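Local coordinates for aminotransferase class-III (Ochrobactrum anthropi, PDB 5GHG), which probably transfers amino groups between amines and carbonyl compounds as a pyridoxal-phosphate-dependent omega-transaminase, here with its cofactor in the pyridoxamine form, at residues E99-M104 against I296-I301; K111-N116 against R304-I309; D123-L128 against I282-K287; K127-R132 against K142-R147. The protein carries 1 engineered substitution. All blocks are in the same frame, centred on the assembly; numbering follows the deposited sequence.

Overall arrangement
All four contacts belong to one layered domain, a seven-stranded mixed sheet with helices on both faces, and their centres lie close together: about 10 Å between contact 1 and contact 2, about 9 Å between contact 2 and contact 3, and about 11 Å between contact 3 and contact 4. Strand 297-301 lies between 111-115 and 282-285 in the sheet, which ties the first three together. Helix 118-135 serves contacts 3 and 4, sharing Lys127 and Leu128. Contact 1 lies on the other face, its centre about 20 Å from that of contact 4. Contact 3 reaches the cofactor through Lys287; the side chains of Ala298 and Ile144 stay about 11 Å and about 13 Å from PMP.

Contact 1 (E99-M104 against I296-I301); sequences EKLVSM and ISAFLI
Leu300 projects from strand 297-301 straight at helix 93-104 and meets two successive residues there, Leu101 and Val102. From CB, which is directed toward the helix, the chain turns beside the backbone N (chi1 -69°) and then forks at CG. One branch, CD1, ends against main chain: it lies 3.6 Å from Leu101 O, a methyl-to-carbonyl packing contact. The other branch, CD2, goes to Val102, where it meets the CG2 methyl at 3.5 Å, closer than ordinary carbon-carbon contact, and approaches Val102 N at 4.0 Å. The two branches thus divide between the Leu101 carbonyl and the Val102 methyl, with CD2 of Leu300 also 4.4 Å from Leu101 CB.

The helix lies on one face of the mixed sheet of the large domain, which has the fold-type-I architecture expected of class-III aminotransferases. Strand 297-301 is the member running antiparallel to both of its neighbours, 111-115 and 282-285. The axes of the segments 99-104 and 297-301 approach to 9.5 Å at a crossing angle of -52°. Two residues before Leu300, Ala298 also directs its CB at the helix and receives Leu101 CD1 at 3.7 Å. Phe299, between them, points away and packs on Thr124, Val125 and Leu128 of helix 118-135, on the other face. Leu101 also touches Leu289 of a loop.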
# COMPACT_ATOMS: atom_id res chain seq x y z
N GLU B 99 7.46 4.40 20.13
CA GLU B 99 7.62 4.21 21.56
C GLU B 99 6.29 3.86 22.23
O GLU B 99 6.22 2.94 23.05
CB GLU B 99 8.22 5.46 22.19
CG GLU B 99 8.58 5.26 23.65
CD GLU B 99 9.01 6.56 24.33
OE1 GLU B 99 9.28 7.57 23.62
OE2 GLU B 99 9.07 6.57 25.58
N LYS B 100 5.23 4.58 21.87
CA LYS B 100 3.91 4.31 22.43
C LYS B 100 3.44 2.88 22.11
O LYS B 100 2.92 2.18 22.97
CB LYS B 100 2.92 5.34 21.92
CG LYS B 100 1.49 5.05 22.24
CD LYS B 100 1.24 5.22 23.72
CE LYS B 100 1.40 6.68 24.14
NZ LYS B 100 1.13 6.86 25.60
N LEU B 101 3.64 2.43 20.86
CA LEU B 101 3.15 1.11 20.48
C LEU B 101 3.92 0.01 21.19
O LEU B 101 3.33 -1.00 21.60
CB LEU B 101 3.25 0.91 18.97
CG LEU B 101 2.30 1.78 18.11
CD1 LEU B 101 2.52 1.46 16.62
CD2 LEU B 101 0.87 1.55 18.51
N VAL B 102 5.24 0.15 21.32
CA VAL B 102 6.00 -0.83 22.07
C VAL B 102 5.49 -0.86 23.52
O VAL B 102 5.27 -1.93 24.08
CB VAL B 102 7.51 -0.53 21.99
CG1 VAL B 102 8.31 -1.39 22.98
CG2 VAL B 102 8.02 -0.78 20.57
N SER B 103 5.26 0.30 24.11
CA SER B 103 4.83 0.34 25.51
C SER B 103 3.45 -0.26 25.70
O SER B 103 3.14 -0.73 26.80
CB SER B 103 4.86 1.79 26.03
OG SER B 103 3.74 2.51 25.57
N MET B 104 2.61 -0.26 24.68
CA MET B 104 1.26 -0.81 24.78
C MET B 104 1.18 -2.30 24.48
O MET B 104 0.10 -2.88 24.62
CB MET B 104 0.31 -0.11 23.78
CG MET B 104 0.00 1.35 24.02
SD MET B 104 -0.87 1.97 22.52
CE MET B 104 -2.47 1.23 22.71
N ILE B 296 -2.08 4.34 7.75
CA ILE B 296 -0.84 3.99 8.42
C ILE B 296 -1.01 2.61 9.06
O ILE B 296 -2.08 2.25 9.54
CB ILE B 296 -0.42 5.04 9.46
CG1 ILE B 296 0.88 4.63 10.14
CG2 ILE B 296 -1.51 5.19 10.51
CD1 ILE B 296 1.50 5.71 11.04
N SER B 297 0.06 1.83 9.04
CA SER B 297 0.08 0.52 9.68
C SER B 297 1.43 0.33 10.33
O SER B 297 2.37 1.09 10.08
CB SER B 297 -0.21 -0.59 8.67
OG SER B 297 -1.41 -0.31 7.96
N ALA B 298 1.53 -0.70 11.15
CA ALA B 298 2.74 -0.93 11.93
C ALA B 298 2.82 -2.41 12.24
O ALA B 298 1.79 -3.09 12.33
CB ALA B 298 2.75 -0.13 13.24
N PHE B 299 4.04 -2.90 12.41
CA PHE B 299 4.19 -4.19 13.08
C PHE B 299 5.28 -4.07 14.15
O PHE B 299 6.20 -3.26 14.04
CB PHE B 299 4.45 -5.33 12.10
CG PHE B 299 5.71 -5.19 11.28
CD1 PHE B 299 5.69 -4.54 10.05
CD2 PHE B 299 6.91 -5.77 11.72
CE1 PHE B 299 6.84 -4.44 9.28
CE2 PHE B 299 8.07 -5.66 10.96
CZ PHE B 299 8.04 -5.00 9.74
N LEU B 300 5.11 -4.86 15.20
CA LEU B 300 6.07 -4.94 16.30
C LEU B 300 6.75 -6.30 16.24
O LEU B 300 6.12 -7.31 15.89
CB LEU B 300 5.36 -4.80 17.64
CG LEU B 300 4.77 -3.42 17.95
CD1 LEU B 300 3.72 -3.54 19.03
CD2 LEU B 300 5.90 -2.55 18.44
N ILE B 301 8.03 -6.34 16.60
CA ILE B 301 8.74 -7.61 16.72
C ILE B 301 9.42 -7.68 18.08
O ILE B 301 9.84 -6.66 18.65
CB ILE B 301 9.77 -7.81 15.59
CG1 ILE B 301 10.89 -6.79 15.70
CG2 ILE B 301 9.10 -7.71 14.22
CD1 ILE B 301 12.00 -7.02 14.70

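Contact 2 (K111-N116 against R304-I309); sequences KAYFTN and RVYAPI
Lys111 and Tyr306 meet through a twice-bent lysine and an extended tyrosine: the lysine is kinked at its second torsion (chi2 -69°) and again at its fourth, while the tyrosine has CG opposite its own backbone N (chi1 -179°), carrying the ring out from the short helix 303-306 to strand 111-115. The folded lysine therefore lies against the ring instead of reaching past it. Its CG sits over the centre of one face, 3.8 Å from the Tyr306 centroid, a CH-pi contact. Farther along, Lys111 CE lies 3.7 Å from Tyr306 CZ, at the phenol end of the ring. The ammonium NZ is 4.4 Å from the Tyr306 centroid and 31° off the ring normal, an off-centre cation-pi interaction; it also has a hydrogen bond to a residue just outside the segments.

Tyr113 comes to a different part of the same ring. Its OH approaches the edge, near the ring plane, 3.8 Å from Tyr306 CD1, and the two side chains meet at about a right angle. The ring of Tyr113 lies nearly parallel to that of Phe299 on the adjoining strand. Strand 111-115 is the outermost of its sheet within the chain, and helix 303-306 follows strand 297-301 beside it. A leucine in place of Tyr306 would probably leave the Lys111 ammonium without its pi partner and the Tyr113 hydroxyl without an aromatic edge.

Because CG is centred over the ring while NZ is off-axis, the alkyl chain probably contributes alongside the charge, among three touching residues that are all partly exposed.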
# COMPACT_ATOMS: atom_id res chain seq x y z
N LYS B 111 10.88 -3.58 18.79
CA LYS B 111 10.95 -2.59 17.73
C LYS B 111 9.61 -2.49 17.01
O LYS B 111 8.91 -3.49 16.85
CB LYS B 111 12.03 -2.95 16.67
CG LYS B 111 13.46 -2.92 17.20
CD LYS B 111 13.90 -1.49 17.50
CE LYS B 111 15.29 -1.47 18.15
NZ LYS B 111 15.28 -2.11 19.51
N ALA B 112 9.30 -1.28 16.54
CA ALA B 112 8.13 -1.00 15.73
C ALA B 112 8.56 -0.53 14.34
O ALA B 112 9.50 0.25 14.21
CB ALA B 112 7.24 0.07 16.38
N TYR B 113 7.88 -1.03 13.31
CA TYR B 113 8.11 -0.65 11.91
C TYR B 113 6.81 -0.14 11.32
O TYR B 113 5.74 -0.65 11.65
CB TYR B 113 8.60 -1.84 11.08
CG TYR B 113 9.88 -2.48 11.58
CD1 TYR B 113 9.90 -3.29 12.72
CD2 TYR B 113 11.08 -2.29 10.89
CE1 TYR B 113 11.09 -3.87 13.16
CE2 TYR B 113 12.27 -2.89 11.31
CZ TYR B 113 12.27 -3.66 12.43
OH TYR B 113 13.45 -4.22 12.86
N PHE B 114 6.89 0.84 10.42
CA PHE B 114 5.69 1.46 9.86
C PHE B 114 5.58 1.25 8.37
O PHE B 114 6.59 1.22 7.66
CB PHE B 114 5.65 2.97 10.18
CG PHE B 114 5.56 3.25 11.65
CD1 PHE B 114 4.37 3.05 12.32
CD2 PHE B 114 6.67 3.64 12.37
CE1 PHE B 114 4.28 3.26 13.69
CE2 PHE B 114 6.60 3.84 13.73
CZ PHE B 114 5.40 3.67 14.40
N THR B 115 4.34 1.07 7.92
CA THR B 115 3.99 0.99 6.50
C THR B 115 2.72 1.81 6.30
O THR B 115 2.20 2.43 7.23
CB THR B 115 3.75 -0.45 6.04
OG1 THR B 115 2.60 -0.98 6.72
CG2 THR B 115 4.96 -1.34 6.37
N ASN B 116 2.20 1.81 5.08
CA ASN B 116 0.94 2.49 4.84
C ASN B 116 -0.25 1.60 5.12
O ASN B 116 -1.25 2.05 5.69
CB ASN B 116 0.90 3.01 3.40
CG ASN B 116 2.03 3.94 3.09
OD1 ASN B 116 2.10 5.03 3.63
ND2 ASN B 116 2.97 3.48 2.26
N ARG B 304 13.54 -11.88 20.37
CA ARG B 304 13.83 -13.13 19.69
C ARG B 304 13.92 -12.92 18.18
O ARG B 304 14.85 -13.40 17.54
CB ARG B 304 12.75 -14.16 20.03
CG ARG B 304 12.84 -15.48 19.29
CD ARG B 304 11.57 -16.27 19.48
NE ARG B 304 11.62 -17.60 18.89
CZ ARG B 304 10.59 -18.43 18.84
NH1 ARG B 304 9.41 -18.06 19.32
NH2 ARG B 304 10.74 -19.63 18.29
N VAL B 305 12.95 -12.20 17.61
CA VAL B 305 12.98 -11.92 16.18
C VAL B 305 14.08 -10.93 15.85
O VAL B 305 14.82 -11.11 14.87
CB VAL B 305 11.61 -11.41 15.70
CG1 VAL B 305 11.66 -10.97 14.24
CG2 VAL B 305 10.54 -12.48 15.91
N TYR B 306 14.21 -9.87 16.64
CA TYR B 306 15.11 -8.77 16.30
C TYR B 306 16.59 -9.13 16.48
O TYR B 306 17.42 -8.63 15.73
CB TYR B 306 14.77 -7.53 17.13
CG TYR B 306 15.63 -6.32 16.84
CD1 TYR B 306 15.54 -5.64 15.64
CD2 TYR B 306 16.54 -5.85 17.79
CE1 TYR B 306 16.33 -4.53 15.37
CE2 TYR B 306 17.34 -4.75 17.54
CZ TYR B 306 17.23 -4.09 16.33
OH TYR B 306 18.02 -2.99 16.08
N ALA B 307 16.91 -9.98 17.45
CA ALA B 307 18.32 -10.22 17.82
C ALA B 307 19.21 -10.59 16.63
O ALA B 307 20.24 -9.93 16.44
CB ALA B 307 18.39 -11.30 18.90
N PRO B 308 18.87 -11.59 15.80
CA PRO B 308 19.77 -11.94 14.68
C PRO B 308 19.81 -10.92 13.55
O PRO B 308 20.72 -10.99 12.72
CB PRO B 308 19.22 -13.28 14.17
CG PRO B 308 17.79 -13.30 14.62
CD PRO B 308 17.74 -12.52 15.90
N ILE B 309 18.86 -10.00 13.46
CA ILE B 309 18.90 -8.98 12.43
C ILE B 309 19.24 -7.61 13.00
O ILE B 309 19.14 -6.60 12.30
CB ILE B 309 17.60 -8.92 11.60
CG1 ILE B 309 16.40 -8.60 12.49
CG2 ILE B 309 17.38 -10.23 10.85
CD1 ILE B 309 15.08 -8.56 11.70

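Contact 3 (D123-L128 against I282-K287); sequences DTVVKL and ILVMSK. With PMP (4'-deoxy-4'-aminopyridoxal-5'-phosphate), chain C.
Val125 and Ile282 hold most of the interface between helix 118-135 and strand 282-285, with Val284 adding a smaller share. With CB of Val125 directed at the strand and CG1 anti to the backbone N (chi1 166°), both of its methyls touch Ile282. Val125 CG2 meets Ile282 CG2 at 3.9 Å, and Val125 CG1 lies 3.9 Å from Ile282 CD1, at the far end of the longer branch. The side chains run antiparallel alongside each other, and Val125 CG1 also comes within 4.1 Å of Ile282 CG2. Val284, two residues along the strand, also points at the helix and offers its CG2 to Val125 CG2 at 4.3 Å, a looser touch.

Around this trio the packing continues into the sheet: Ile256 of strand 254-258 touches Val125, Ile282 and Val284.

The strand leads directly to the cofactor. Beyond Val284 the chain reaches Lys287, whose NZ lies 3.3 Å from PMP N4A and is hydrogen-bonded to Leu57 O and to Thr324 of the second subunit. Lys287 CE comes within 3.5 Å of PMP C4A. These are non-bonded separations, consistent with the aminated cofactor and with a lysine that would form the internal aldimine, as in the family. Gly118 and Ser119, at the start of the helix, also bind PMP by hydrogen bonds.

Chemically, the contacts between the two segments are wholly between carbons of three buried branched side chains, so their cohesion should rest on shape and exclusion of water, joining a helix that starts at the PMP pocket to a strand that leads on to Lys287.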
# COMPACT_ATOMS: atom_id res chain seq x y z
N ASP B 123 3.35 -8.12 4.13
CA ASP B 123 4.33 -8.38 3.08
C ASP B 123 5.76 -8.18 3.61
O ASP B 123 6.65 -9.01 3.37
CB ASP B 123 4.05 -7.45 1.90
CG ASP B 123 4.81 -7.81 0.66
OD1 ASP B 123 6.04 -7.60 0.65
OD2 ASP B 123 4.18 -8.28 -0.33
N THR B 124 5.99 -7.08 4.32
CA THR B 124 7.29 -6.81 4.90
C THR B 124 7.65 -7.83 5.99
O THR B 124 8.82 -8.21 6.12
CB THR B 124 7.32 -5.39 5.48
OG1 THR B 124 6.96 -4.48 4.45
CG2 THR B 124 8.70 -5.04 6.04
N VAL B 125 6.68 -8.25 6.79
CA VAL B 125 6.96 -9.29 7.78
C VAL B 125 7.49 -10.55 7.10
O VAL B 125 8.48 -11.14 7.54
CB VAL B 125 5.71 -9.60 8.63
CG1 VAL B 125 5.90 -10.91 9.41
CG2 VAL B 125 5.44 -8.44 9.62
N VAL B 126 6.85 -10.97 6.00
CA VAL B 126 7.31 -12.16 5.29
C VAL B 126 8.75 -11.94 4.78
O VAL B 126 9.61 -12.83 4.90
CB VAL B 126 6.37 -12.52 4.13
CG1 VAL B 126 6.99 -13.66 3.30
CG2 VAL B 126 5.00 -12.96 4.67
N LYS B 127 9.03 -10.76 4.23
CA LYS B 127 10.36 -10.46 3.73
C LYS B 127 11.39 -10.47 4.86
O LYS B 127 12.49 -11.01 4.70
CB LYS B 127 10.35 -9.08 3.05
CG LYS B 127 11.40 -8.89 2.00
CD LYS B 127 11.09 -7.72 1.07
CE LYS B 127 11.49 -6.43 1.66
NZ LYS B 127 11.56 -5.38 0.60
N LEU B 128 11.04 -9.87 5.99
CA LEU B 128 11.94 -9.84 7.13
C LEU B 128 12.23 -11.25 7.64
O LEU B 128 13.37 -11.57 7.97
CB LEU B 128 11.34 -8.98 8.24
CG LEU B 128 12.04 -8.82 9.59
CD1 LEU B 128 11.44 -7.63 10.31
CD2 LEU B 128 11.90 -10.10 10.45
N ILE B 282 5.49 -11.54 16.63
CA ILE B 282 5.29 -10.42 15.72
C ILE B 282 3.82 -10.04 15.80
O ILE B 282 2.94 -10.91 15.77
CB ILE B 282 5.69 -10.79 14.27
CG1 ILE B 282 7.15 -11.27 14.21
CG2 ILE B 282 5.43 -9.62 13.29
CD1 ILE B 282 7.58 -11.73 12.82
N LEU B 283 3.53 -8.74 15.88
CA LEU B 283 2.16 -8.26 15.99
C LEU B 283 1.93 -7.18 14.93
O LEU B 283 2.70 -6.22 14.87
CB LEU B 283 1.87 -7.70 17.39
CG LEU B 283 0.42 -7.44 17.75
CD1 LEU B 283 0.21 -7.60 19.24
CD2 LEU B 283 -0.03 -6.06 17.29
N VAL B 284 0.88 -7.34 14.12
CA VAL B 284 0.60 -6.46 12.98
C VAL B 284 -0.64 -5.64 13.30
O VAL B 284 -1.67 -6.19 13.75
CB VAL B 284 0.41 -7.26 11.68
CG1 VAL B 284 0.27 -6.30 10.48
CG2 VAL B 284 1.56 -8.27 11.45
N MET B 285 -0.57 -4.34 13.04
CA MET B 285 -1.64 -3.41 13.39
C MET B 285 -1.96 -2.50 12.20
O MET B 285 -1.09 -2.19 11.39
CB MET B 285 -1.26 -2.53 14.57
CG MET B 285 -1.06 -3.28 15.86
SD MET B 285 0.05 -2.35 16.97
CE MET B 285 1.66 -2.73 16.26
N SER B 286 -3.22 -2.07 12.13
CA SER B 286 -3.61 -1.01 11.23
C SER B 286 -4.99 -0.50 11.64
O SER B 286 -5.40 -0.69 12.79
CB SER B 286 -3.61 -1.50 9.78
OG SER B 286 -3.91 -0.43 8.88
N LYS B 287 -5.70 0.16 10.73
CA LYS B 287 -7.13 0.44 10.91
C LYS B 287 -7.41 1.27 12.15
O LYS B 287 -7.28 2.50 12.10
CB LYS B 287 -7.92 -0.86 10.95
CG LYS B 287 -8.12 -1.49 9.57
CD LYS B 287 -9.01 -2.72 9.69
CE LYS B 287 -8.84 -3.64 8.50
NZ LYS B 287 -9.76 -3.39 7.40
N1 PMP C . -5.00 -8.15 7.87
C2 PMP C . -6.30 -8.13 8.26
C2A PMP C . -6.74 -9.01 9.39
C3 PMP C . -7.25 -7.32 7.59
O3 PMP C . -8.57 -7.41 7.98
C4 PMP C . -6.83 -6.48 6.52
C4A PMP C . -7.75 -5.52 5.80
N4A PMP C . -9.08 -6.02 5.54
C5 PMP C . -5.45 -6.52 6.17
C6 PMP C . -4.56 -7.30 6.88
C5A PMP C . -4.90 -5.71 5.04
O4P PMP C . -4.92 -4.32 5.36
P PMP C . -4.97 -3.22 4.15
O1P PMP C . -3.91 -3.55 3.16
O2P PMP C . -4.75 -1.90 4.86
O3P PMP C . -6.33 -3.30 3.48

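Contact 4 (K127-R132 against K142-R147); sequences KLIWYR and KKIISR
Trp130 and Lys142 supply the hydrogen bond of this contact. The indole NE1 donates to Lys142 O over 2.9 Å, in the plane of the carbonyl and on a lone pair, but the N-H...O angle of 140° is bent and the oxygen lies 24° out of the indole plane. The ring is brought to this spot by a first torsion that sets CG beside the backbone N (chi1 -68°).

Apolar contact follows from the same pairing. The Lys142 chain runs obliquely across Trp130, its CD 3.7 Å from Trp130 CD1. Ile129 CG2 meets Ile144 CD1 more loosely, at 4.2 Å. A phenylalanine in place of Trp130 would probably leave Lys142 O without its indole donor and expose a gap beside the lysine chain.

One packing contact involves main chain: Lys142 CE, next to the ammonium, lies 3.6 Å from the carbonyl oxygen Trp130 O.

Charged partners lie outside the two segments: Lys142 NZ makes a salt bridge with Asp172 of the second subunit, besides hydrogen bonds to Asn134 and Pro139, while the Trp130 ring receives a cation-pi interaction from Arg177.

Helix 118-135 is the connection of a beta-alpha-beta crossover between the parallel strands 111-115 and 143-147. The latter lies between strands 219-224 and 178-181; Ile144 faces the crossover helix, whereas Ile145 packs against helix 196-214 on the other side of the sheet.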
# COMPACT_ATOMS: atom_id res chain seq x y z
N LYS B 127 9.03 -10.76 4.23
CA LYS B 127 10.36 -10.46 3.73
C LYS B 127 11.39 -10.47 4.86
O LYS B 127 12.49 -11.01 4.70
CB LYS B 127 10.35 -9.08 3.05
CG LYS B 127 11.40 -8.89 2.00
CD LYS B 127 11.09 -7.72 1.07
CE LYS B 127 11.49 -6.43 1.66
NZ LYS B 127 11.56 -5.38 0.60
N LEU B 128 11.04 -9.87 5.99
CA LEU B 128 11.94 -9.84 7.13
C LEU B 128 12.23 -11.25 7.64
O LEU B 128 13.37 -11.57 7.97
CB LEU B 128 11.34 -8.98 8.24
CG LEU B 128 12.04 -8.82 9.59
CD1 LEU B 128 11.44 -7.63 10.31
CD2 LEU B 128 11.90 -10.10 10.45
N ILE B 129 11.22 -12.11 7.65
CA ILE B 129 11.40 -13.49 8.10
C ILE B 129 12.35 -14.24 7.18
O ILE B 129 13.23 -14.98 7.66
CB ILE B 129 10.03 -14.18 8.22
CG1 ILE B 129 9.29 -13.64 9.44
CG2 ILE B 129 10.19 -15.72 8.32
CD1 ILE B 129 7.87 -14.10 9.51
N TRP B 130 12.21 -14.08 5.86
CA TRP B 130 13.13 -14.73 4.94
C TRP B 130 14.56 -14.21 5.11
O TRP B 130 15.53 -14.98 5.12
CB TRP B 130 12.68 -14.54 3.49
CG TRP B 130 11.44 -15.22 3.14
CD1 TRP B 130 10.78 -16.16 3.87
CD2 TRP B 130 10.67 -15.03 1.94
NE1 TRP B 130 9.65 -16.57 3.21
CE2 TRP B 130 9.56 -15.90 2.02
CE3 TRP B 130 10.82 -14.22 0.82
CZ2 TRP B 130 8.59 -15.97 1.02
CZ3 TRP B 130 9.86 -14.30 -0.20
CH2 TRP B 130 8.76 -15.16 -0.08
N TYR B 131 14.70 -12.90 5.21
CA TYR B 131 15.99 -12.29 5.47
C TYR B 131 16.61 -12.84 6.75
O TYR B 131 17.78 -13.21 6.79
CB TYR B 131 15.82 -10.76 5.56
CG TYR B 131 17.09 -10.01 5.80
CD1 TYR B 131 17.86 -9.56 4.74
CD2 TYR B 131 17.53 -9.76 7.10
CE1 TYR B 131 19.02 -8.85 4.96
CE2 TYR B 131 18.69 -9.08 7.33
CZ TYR B 131 19.44 -8.62 6.26
OH TYR B 131 20.61 -7.94 6.51
N ARG B 132 15.79 -12.95 7.79
CA ARG B 132 16.24 -13.41 9.09
C ARG B 132 16.71 -14.88 9.04
O ARG B 132 17.74 -15.22 9.62
CB ARG B 132 15.12 -13.23 10.11
CG ARG B 132 15.43 -13.70 11.51
CD ARG B 132 14.23 -13.51 12.44
NE ARG B 132 14.49 -14.01 13.78
CZ ARG B 132 14.34 -15.28 14.16
NH1 ARG B 132 13.91 -16.20 13.30
NH2 ARG B 132 14.61 -15.63 15.40
N LYS B 142 11.67 -21.13 5.41
CA LYS B 142 11.06 -20.05 4.66
C LYS B 142 9.55 -20.17 4.50
O LYS B 142 8.92 -19.22 4.03
CB LYS B 142 11.69 -19.96 3.26
CG LYS B 142 13.22 -19.85 3.26
CD LYS B 142 13.69 -18.49 3.78
CE LYS B 142 15.22 -18.36 3.84
NZ LYS B 142 15.89 -18.55 2.53
N LYS B 143 8.95 -21.29 4.87
CA LYS B 143 7.53 -21.48 4.60
C LYS B 143 6.70 -20.78 5.69
O LYS B 143 7.08 -20.74 6.86
CB LYS B 143 7.19 -22.97 4.54
CG LYS B 143 7.86 -23.71 3.36
CD LYS B 143 7.68 -25.22 3.46
CE LYS B 143 8.48 -26.00 2.43
NZ LYS B 143 8.55 -27.45 2.80
N ILE B 144 5.56 -20.24 5.28
CA ILE B 144 4.64 -19.57 6.18
C ILE B 144 3.34 -20.32 6.12
O ILE B 144 2.81 -20.56 5.02
CB ILE B 144 4.41 -18.10 5.80
CG1 ILE B 144 5.73 -17.37 5.48
CG2 ILE B 144 3.54 -17.39 6.85
CD1 ILE B 144 6.57 -17.08 6.65
N ILE B 145 2.79 -20.67 7.28
CA ILE B 145 1.50 -21.33 7.35
C ILE B 145 0.44 -20.29 7.69
O ILE B 145 0.53 -19.61 8.71
CB ILE B 145 1.51 -22.45 8.40
CG1 ILE B 145 2.56 -23.51 8.03
CG2 ILE B 145 0.13 -23.12 8.49
CD1 ILE B 145 2.75 -24.56 9.09
N SER B 146 -0.58 -20.19 6.84
CA SER B 146 -1.76 -19.38 7.04
C SER B 146 -2.96 -20.31 7.14
O SER B 146 -2.81 -21.53 7.17
CB SER B 146 -1.93 -18.39 5.86
OG SER B 146 -2.86 -17.39 6.23
N ARG B 147 -4.15 -19.74 7.15
CA ARG B 147 -5.35 -20.55 7.32
C ARG B 147 -6.39 -20.25 6.26
O ARG B 147 -6.53 -19.11 5.81
CB ARG B 147 -5.97 -20.32 8.70
CG ARG B 147 -5.04 -20.66 9.83
CD ARG B 147 -5.66 -20.34 11.15
NE ARG B 147 -5.93 -18.90 11.29
CZ ARG B 147 -6.43 -18.35 12.39
NH1 ARG B 147 -6.68 -19.12 13.43
NH2 ARG B 147 -6.69 -17.05 12.45